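Local coordinates for protein glucuronan lyase A (Trichoderma reesei, PDB 2ZZJ) that probably cleaves the acidic polysaccharide glucuronan as an endo-beta-1,4-glucuronan lyase and binds a calcium ion, at residues V30-Y44 and H209-E223. Sequence-based numbering, arbitrary orientation.
Sequences VVFKGTSALKMTQTY and HMTGTQGFRQVWYDE. With CA (calcium ion), chain B.
Strands 37-43 and 216-223 pair antiparallel, with 154° between their N-to-C directions and axes 4.6 Å apart at closest approach. Reciprocal N-H to O bonds join the hydrogen-bonded pairs Leu38-Tyr221, Met40-Val219 and Gln42-Arg217, and Tyr44 N extends the ladder to Gly215 O at 2.7 Å. Beyond its other end the loop 33-36 wraps calcium, which takes Lys33 O, Ser36 O, two waters and both carboxylate oxygens of Asp222, OD1 at 2.4 Å and OD2 at 2.6 Å. Asp222 OD2 also accepts Lys33 N from above the carboxylate plane, so one side chain ties loop, metal and strand. Lys33 NZ closes a salt bridge to Glu223 OE1 at 2.8 Å, again from above the carboxylate plane, while Glu223 OE2 is hydrogen-bonded to Tyr5 OH. On one sheet face the Trp220 indole is sandwiched: Val30 CG1 lies 3.7 Å from the centroid of its five-membered ring, and Lys39 CG covers the opposite face; with CG anti to the backbone N (chi1 -179°), the aliphatic chain of Lys39 runs alongside the indole. On the other face Met40 SD meets Tyr221 CD2 obliquely at 3.7 Å, a Met-aromatic contact. Past the strands, Met210 CB sits 3.7 Å from the Tyr44 ring centroid, over its centre, while Met210 SD approaches Tyr44 CB. With Tyr44 exchanged for an alanine, Met210 would probably lose the ring beneath its CB and its side chain would be freer to turn. Within this beta-jelly roll, Asp7 O completes the calcium shell, strand 23-27 flanks 37-43, strand 66-76 flanks 216-227, and Leu199 of strand 199-200 packs against Met40 and Val219.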
loop_
_atom_site.group_PDB
_atom_site.type_symbol
_atom_site.label_atom_id
_atom_site.label_comp_id
_atom_site.label_asym_id
_atom_site.label_seq_id
_atom_site.Cartn_x
_atom_site.Cartn_y
_atom_site.Cartn_z
ATOM N N VAL A 30 -8.662 -14.684 12.700
ATOM C CA VAL A 30 -7.529 -14.720 11.778
ATOM C C VAL A 30 -6.698 -13.513 12.187
ATOM O O VAL A 30 -7.064 -12.385 11.891
ATOM C CB VAL A 30 -7.989 -14.593 10.300
ATOM C CG1 VAL A 30 -6.780 -14.576 9.353
ATOM C CG2 VAL A 30 -8.980 -15.743 9.918
ATOM N N VAL A 31 -5.631 -13.771 12.931
ATOM C CA VAL A 31 -4.886 -12.718 13.630
ATOM C C VAL A 31 -3.394 -13.005 13.528
ATOM O O VAL A 31 -2.981 -14.150 13.649
ATOM C CB VAL A 31 -5.327 -12.629 15.120
ATOM C CG1 VAL A 31 -4.359 -11.792 15.931
ATOM C CG2 VAL A 31 -6.738 -12.062 15.223
ATOM N N PHE A 32 -2.572 -11.969 13.307
ATOM C CA PHE A 32 -1.145 -12.179 13.298
ATOM C C PHE A 32 -0.524 -12.146 14.720
ATOM O O PHE A 32 0.291 -13.001 15.068
ATOM C CB PHE A 32 -0.440 -11.165 12.370
ATOM C CG PHE A 32 1.061 -11.269 12.396
ATOM C CD1 PHE A 32 1.702 -12.417 11.901
ATOM C CD2 PHE A 32 1.832 -10.228 12.922
ATOM C CE1 PHE A 32 3.098 -12.546 11.942
ATOM C CE2 PHE A 32 3.247 -10.333 12.963
ATOM C CZ PHE A 32 3.879 -11.508 12.477
ATOM N N LYS A 33 -0.907 -11.168 15.520
ATOM C CA LYS A 33 -0.360 -11.001 16.876
ATOM C C LYS A 33 -1.493 -10.489 17.745
ATOM O O LYS A 33 -2.361 -9.746 17.256
ATOM C CB LYS A 33 0.813 -10.006 16.843
ATOM C CG LYS A 33 1.644 -9.946 18.110
ATOM C CD LYS A 33 2.742 -8.847 18.067
ATOM C CE LYS A 33 3.770 -9.068 16.933
ATOM N NZ LYS A 33 4.942 -8.080 16.920
ATOM N N GLY A 34 -1.501 -10.863 19.033
ATOM C CA GLY A 34 -2.572 -10.396 19.920
ATOM C C GLY A 34 -3.891 -11.063 19.586
ATOM O O GLY A 34 -3.909 -12.189 19.120
ATOM N N THR A 35 -5.002 -10.367 19.787
ATOM C CA THR A 35 -6.316 -11.003 19.654
ATOM C C THR A 35 -7.193 -10.320 18.618
ATOM O O THR A 35 -8.400 -10.573 18.543
ATOM C CB THR A 35 -7.076 -10.978 21.019
ATOM O OG1 THR A 35 -7.247 -9.619 21.439
ATOM C CG2 THR A 35 -6.286 -11.698 22.075
ATOM N N SER A 36 -6.602 -9.438 17.812
ATOM C CA SER A 36 -7.380 -8.671 16.868
ATOM C C SER A 36 -6.599 -8.487 15.583
ATOM O O SER A 36 -5.371 -8.363 15.618
ATOM C CB SER A 36 -7.675 -7.301 17.457
ATOM O OG SER A 36 -8.714 -6.688 16.721
ATOM N N ALA A 37 -7.311 -8.480 14.464
ATOM C CA ALA A 37 -6.726 -8.006 13.194
ATOM C C ALA A 37 -7.825 -7.327 12.379
ATOM O O ALA A 37 -8.992 -7.355 12.781
ATOM C CB ALA A 37 -6.114 -9.157 12.444
ATOM N N LEU A 38 -7.476 -6.763 11.223
ATOM C CA LEU A 38 -8.461 -6.141 10.355
ATOM C C LEU A 38 -8.681 -6.995 9.147
ATOM O O LEU A 38 -7.718 -7.524 8.606
ATOM C CB LEU A 38 -7.997 -4.758 9.912
ATOM C CG LEU A 38 -7.879 -3.736 11.045
ATOM C CD1 LEU A 38 -7.285 -2.412 10.538
ATOM C CD2 LEU A 38 -9.248 -3.478 11.713
ATOM N N LYS A 39 -9.944 -7.145 8.744
ATOM C CA LYS A 39 -10.296 -7.872 7.520
ATOM C C LYS A 39 -10.853 -6.876 6.510
ATOM O O LYS A 39 -11.795 -6.138 6.818
ATOM C CB LYS A 39 -11.338 -8.955 7.810
ATOM C CG LYS A 39 -11.727 -9.758 6.568
ATOM C CD LYS A 39 -12.707 -10.883 6.892
ATOM C CE LYS A 39 -14.030 -10.315 7.411
ATOM N NZ LYS A 39 -15.077 -11.410 7.297
ATOM N N MET A 40 -10.262 -6.825 5.314
ATOM C CA MET A 40 -10.745 -5.964 4.237
ATOM C C MET A 40 -11.333 -6.863 3.157
ATOM O O MET A 40 -10.705 -7.860 2.775
ATOM C CB MET A 40 -9.606 -5.147 3.602
ATOM C CG MET A 40 -9.172 -3.897 4.391
ATOM S SD MET A 40 -8.680 -4.288 6.050
ATOM C CE MET A 40 -7.707 -2.818 6.401
ATOM N N THR A 41 -12.526 -6.529 2.679
ATOM C CA THR A 41 -13.123 -7.272 1.540
ATOM C C THR A 41 -13.593 -6.329 0.447
ATOM O O THR A 41 -13.927 -5.138 0.711
ATOM C CB THR A 41 -14.275 -8.232 1.972
ATOM O OG1 THR A 41 -15.506 -7.501 2.112
ATOM C CG2 THR A 41 -13.927 -8.944 3.264
ATOM N N GLN A 42 -13.587 -6.833 -0.784
ATOM C CA GLN A 42 -14.186 -6.116 -1.907
ATOM C C GLN A 42 -14.964 -7.091 -2.789
ATOM O O GLN A 42 -14.624 -8.276 -2.866
ATOM C CB GLN A 42 -13.142 -5.375 -2.748
ATOM C CG GLN A 42 -12.866 -3.934 -2.259
ATOM C CD GLN A 42 -14.109 -3.050 -2.488
ATOM O OE1 GLN A 42 -14.976 -3.398 -3.305
ATOM N NE2 GLN A 42 -14.205 -1.926 -1.765
ATOM N N THR A 43 -16.017 -6.599 -3.433
ATOM C CA THR A 43 -16.914 -7.466 -4.207
ATOM C C THR A 43 -17.132 -6.835 -5.560
ATOM O O THR A 43 -17.541 -5.664 -5.656
ATOM C CB THR A 43 -18.291 -7.661 -3.498
ATOM O OG1 THR A 43 -18.108 -8.270 -2.217
ATOM C CG2 THR A 43 -19.236 -8.551 -4.344
ATOM N N TYR A 44 -16.836 -7.582 -6.613
ATOM C CA TYR A 44 -16.984 -7.060 -7.966
ATOM C C TYR A 44 -18.490 -6.966 -8.245
ATOM O O TYR A 44 -19.232 -7.862 -7.849
ATOM C CB TYR A 44 -16.326 -7.997 -9.000
ATOM C CG TYR A 44 -16.347 -7.421 -10.408
ATOM C CD1 TYR A 44 -15.601 -6.287 -10.737
ATOM C CD2 TYR A 44 -17.148 -8.000 -11.413
ATOM C CE1 TYR A 44 -15.637 -5.744 -12.030
ATOM C CE2 TYR A 44 -17.194 -7.461 -12.704
ATOM C CZ TYR A 44 -16.456 -6.343 -13.008
ATOM O OH TYR A 44 -16.493 -5.811 -14.284
ATOM N N HIS A 209 -13.185 -4.690 -16.513
ATOM C CA HIS A 209 -13.703 -6.041 -16.287
ATOM C C HIS A 209 -12.828 -6.716 -15.247
ATOM O O HIS A 209 -11.728 -6.237 -14.951
ATOM C CB HIS A 209 -13.649 -6.885 -17.579
ATOM C CG HIS A 209 -12.263 -7.081 -18.096
ATOM N ND1 HIS A 209 -11.597 -6.117 -18.821
ATOM C CD2 HIS A 209 -11.389 -8.101 -17.935
ATOM C CE1 HIS A 209 -10.379 -6.542 -19.105
ATOM N NE2 HIS A 209 -10.226 -7.742 -18.574
ATOM N N MET A 210 -13.332 -7.842 -14.740
ATOM C CA MET A 210 -12.626 -8.698 -13.821
ATOM C C MET A 210 -12.187 -9.986 -14.510
ATOM O O MET A 210 -12.986 -10.657 -15.160
ATOM C CB MET A 210 -13.534 -9.037 -12.655
ATOM C CG MET A 210 -12.995 -10.161 -11.811
ATOM S SD MET A 210 -14.126 -10.784 -10.573
ATOM C CE MET A 210 -15.365 -11.618 -11.555
ATOM N N THR A 211 -10.917 -10.338 -14.339
ATOM C CA THR A 211 -10.355 -11.608 -14.830
ATOM C C THR A 211 -10.586 -12.695 -13.784
ATOM O O THR A 211 -10.261 -12.513 -12.602
ATOM C CB THR A 211 -8.852 -11.413 -15.097
ATOM O OG1 THR A 211 -8.689 -10.318 -15.991
ATOM C CG2 THR A 211 -8.164 -12.646 -15.678
ATOM N N GLY A 212 -11.108 -13.843 -14.212
ATOM C CA GLY A 212 -11.357 -14.946 -13.294
ATOM C C GLY A 212 -12.728 -14.925 -12.654
ATOM O O GLY A 212 -13.619 -14.201 -13.122
ATOM N N THR A 213 -12.900 -15.721 -11.598
ATOM C CA THR A 213 -14.218 -15.981 -11.037
ATOM C C THR A 213 -14.331 -15.667 -9.549
ATOM O O THR A 213 -15.364 -15.922 -8.933
ATOM C CB THR A 213 -14.695 -17.437 -11.316
ATOM O OG1 THR A 213 -13.742 -18.364 -10.787
ATOM C CG2 THR A 213 -14.832 -17.653 -12.810
ATOM N N GLN A 214 -13.299 -15.059 -8.964
ATOM C CA GLN A 214 -13.376 -14.743 -7.541
ATOM C C GLN A 214 -13.684 -13.242 -7.379
ATOM O O GLN A 214 -12.774 -12.412 -7.178
ATOM C CB GLN A 214 -12.064 -15.113 -6.826
ATOM C CG GLN A 214 -12.160 -15.021 -5.303
ATOM C CD GLN A 214 -10.894 -15.546 -4.668
ATOM O OE1 GLN A 214 -9.892 -14.848 -4.599
ATOM N NE2 GLN A 214 -10.928 -16.800 -4.234
ATOM N N GLY A 215 -14.969 -12.907 -7.487
ATOM C CA GLY A 215 -15.419 -11.521 -7.366
ATOM C C GLY A 215 -15.506 -11.048 -5.928
ATOM O O GLY A 215 -15.687 -9.848 -5.681
ATOM N N PHE A 216 -15.372 -11.969 -4.982
ATOM C CA PHE A 216 -15.324 -11.618 -3.573
ATOM C C PHE A 216 -13.909 -11.861 -3.063
ATOM O O PHE A 216 -13.473 -13.013 -2.930
ATOM C CB PHE A 216 -16.316 -12.456 -2.774
ATOM C CG PHE A 216 -16.314 -12.170 -1.295
ATOM C CD1 PHE A 216 -16.631 -10.889 -0.819
ATOM C CD2 PHE A 216 -16.056 -13.197 -0.365
ATOM C CE1 PHE A 216 -16.674 -10.614 0.573
ATOM C CE2 PHE A 216 -16.081 -12.929 0.997
ATOM C CZ PHE A 216 -16.377 -11.627 1.467
ATOM N N ARG A 217 -13.221 -10.776 -2.749
ATOM C CA ARG A 217 -11.792 -10.841 -2.425
ATOM C C ARG A 217 -11.575 -10.450 -0.975
ATOM O O ARG A 217 -12.184 -9.492 -0.518
ATOM C CB ARG A 217 -11.010 -9.911 -3.342
ATOM C CG ARG A 217 -11.002 -10.328 -4.837
ATOM C CD ARG A 217 -9.938 -11.416 -5.041
ATOM N NE ARG A 217 -9.995 -12.013 -6.379
ATOM C CZ ARG A 217 -9.009 -12.726 -6.918
ATOM N NH1 ARG A 217 -7.861 -12.919 -6.239
ATOM N NH2 ARG A 217 -9.155 -13.216 -8.158
ATOM N N GLN A 218 -10.702 -11.168 -0.267
ATOM C CA GLN A 218 -10.454 -10.910 1.168
ATOM C C GLN A 218 -8.963 -10.856 1.504
ATOM O O GLN A 218 -8.196 -11.750 1.114
ATOM C CB GLN A 218 -11.081 -11.984 2.047
ATOM C CG GLN A 218 -12.543 -12.346 1.691
ATOM C CD GLN A 218 -13.001 -13.511 2.478
ATOM O OE1 GLN A 218 -13.012 -14.645 1.990
ATOM N NE2 GLN A 218 -13.373 -13.255 3.713
ATOM N N VAL A 219 -8.569 -9.823 2.254
ATOM C CA VAL A 219 -7.176 -9.650 2.699
ATOM C C VAL A 219 -7.241 -9.167 4.157
ATOM O O VAL A 219 -8.078 -8.297 4.472
ATOM C CB VAL A 219 -6.399 -8.627 1.840
ATOM C CG1 VAL A 219 -4.905 -8.528 2.378
ATOM C CG2 VAL A 219 -6.424 -9.025 0.342
ATOM N N TRP A 220 -6.422 -9.749 5.030
ATOM C CA TRP A 220 -6.342 -9.368 6.438
ATOM C C TRP A 220 -5.066 -8.548 6.666
ATOM O O TRP A 220 -4.085 -8.723 5.920
ATOM C CB TRP A 220 -6.301 -10.600 7.329
ATOM C CG TRP A 220 -7.589 -11.368 7.391
ATOM C CD1 TRP A 220 -8.482 -11.404 8.438
ATOM C CD2 TRP A 220 -8.143 -12.182 6.369
ATOM N NE1 TRP A 220 -9.560 -12.238 8.127
ATOM C CE2 TRP A 220 -9.366 -12.718 6.862
ATOM C CE3 TRP A 220 -7.731 -12.523 5.080
ATOM C CZ2 TRP A 220 -10.168 -13.551 6.097
ATOM C CZ3 TRP A 220 -8.535 -13.394 4.329
ATOM C CH2 TRP A 220 -9.730 -13.885 4.838
ATOM N N TYR A 221 -5.086 -7.667 7.678
ATOM C CA TYR A 221 -3.938 -6.844 8.029
ATOM C C TYR A 221 -3.761 -6.820 9.528
ATOM O O TYR A 221 -4.740 -6.955 10.284
ATOM C CB TYR A 221 -4.166 -5.398 7.581
ATOM C CG TYR A 221 -4.154 -5.221 6.092
ATOM C CD1 TYR A 221 -2.974 -4.835 5.440
ATOM C CD2 TYR A 221 -5.287 -5.449 5.338
ATOM C CE1 TYR A 221 -2.943 -4.661 4.021
ATOM C CE2 TYR A 221 -5.273 -5.297 3.918
ATOM C CZ TYR A 221 -4.109 -4.890 3.297
ATOM O OH TYR A 221 -4.158 -4.699 1.935
ATOM N N ASP A 222 -2.541 -6.567 9.957
ATOM C CA ASP A 222 -2.256 -6.437 11.384
ATOM C C ASP A 222 -0.910 -5.755 11.579
ATOM O O ASP A 222 -0.107 -5.685 10.646
ATOM C CB ASP A 222 -2.232 -7.845 11.991
ATOM C CG ASP A 222 -2.471 -7.849 13.510
ATOM O OD1 ASP A 222 -2.570 -6.757 14.138
ATOM O OD2 ASP A 222 -2.543 -8.964 14.048
ATOM N N GLU A 223 -0.650 -5.310 12.814
ATOM C CA GLU A 223 0.656 -4.924 13.239
ATOM C C GLU A 223 1.290 -3.894 12.264
ATOM O O GLU A 223 2.341 -4.152 11.672
ATOM C CB GLU A 223 1.530 -6.210 13.399
ATOM C CG GLU A 223 2.734 -6.070 14.284
ATOM C CD GLU A 223 2.400 -5.862 15.790
ATOM O OE1 GLU A 223 3.402 -5.744 16.528
ATOM O OE2 GLU A 223 1.205 -5.786 16.216
HETATM CA CA CA B . -3.161 -7.781 16.278
HETATM O O HOH W 1 -4.267 -7.291 18.448
HETATM O O HOH W 2 -1.029 -6.979 17.064
#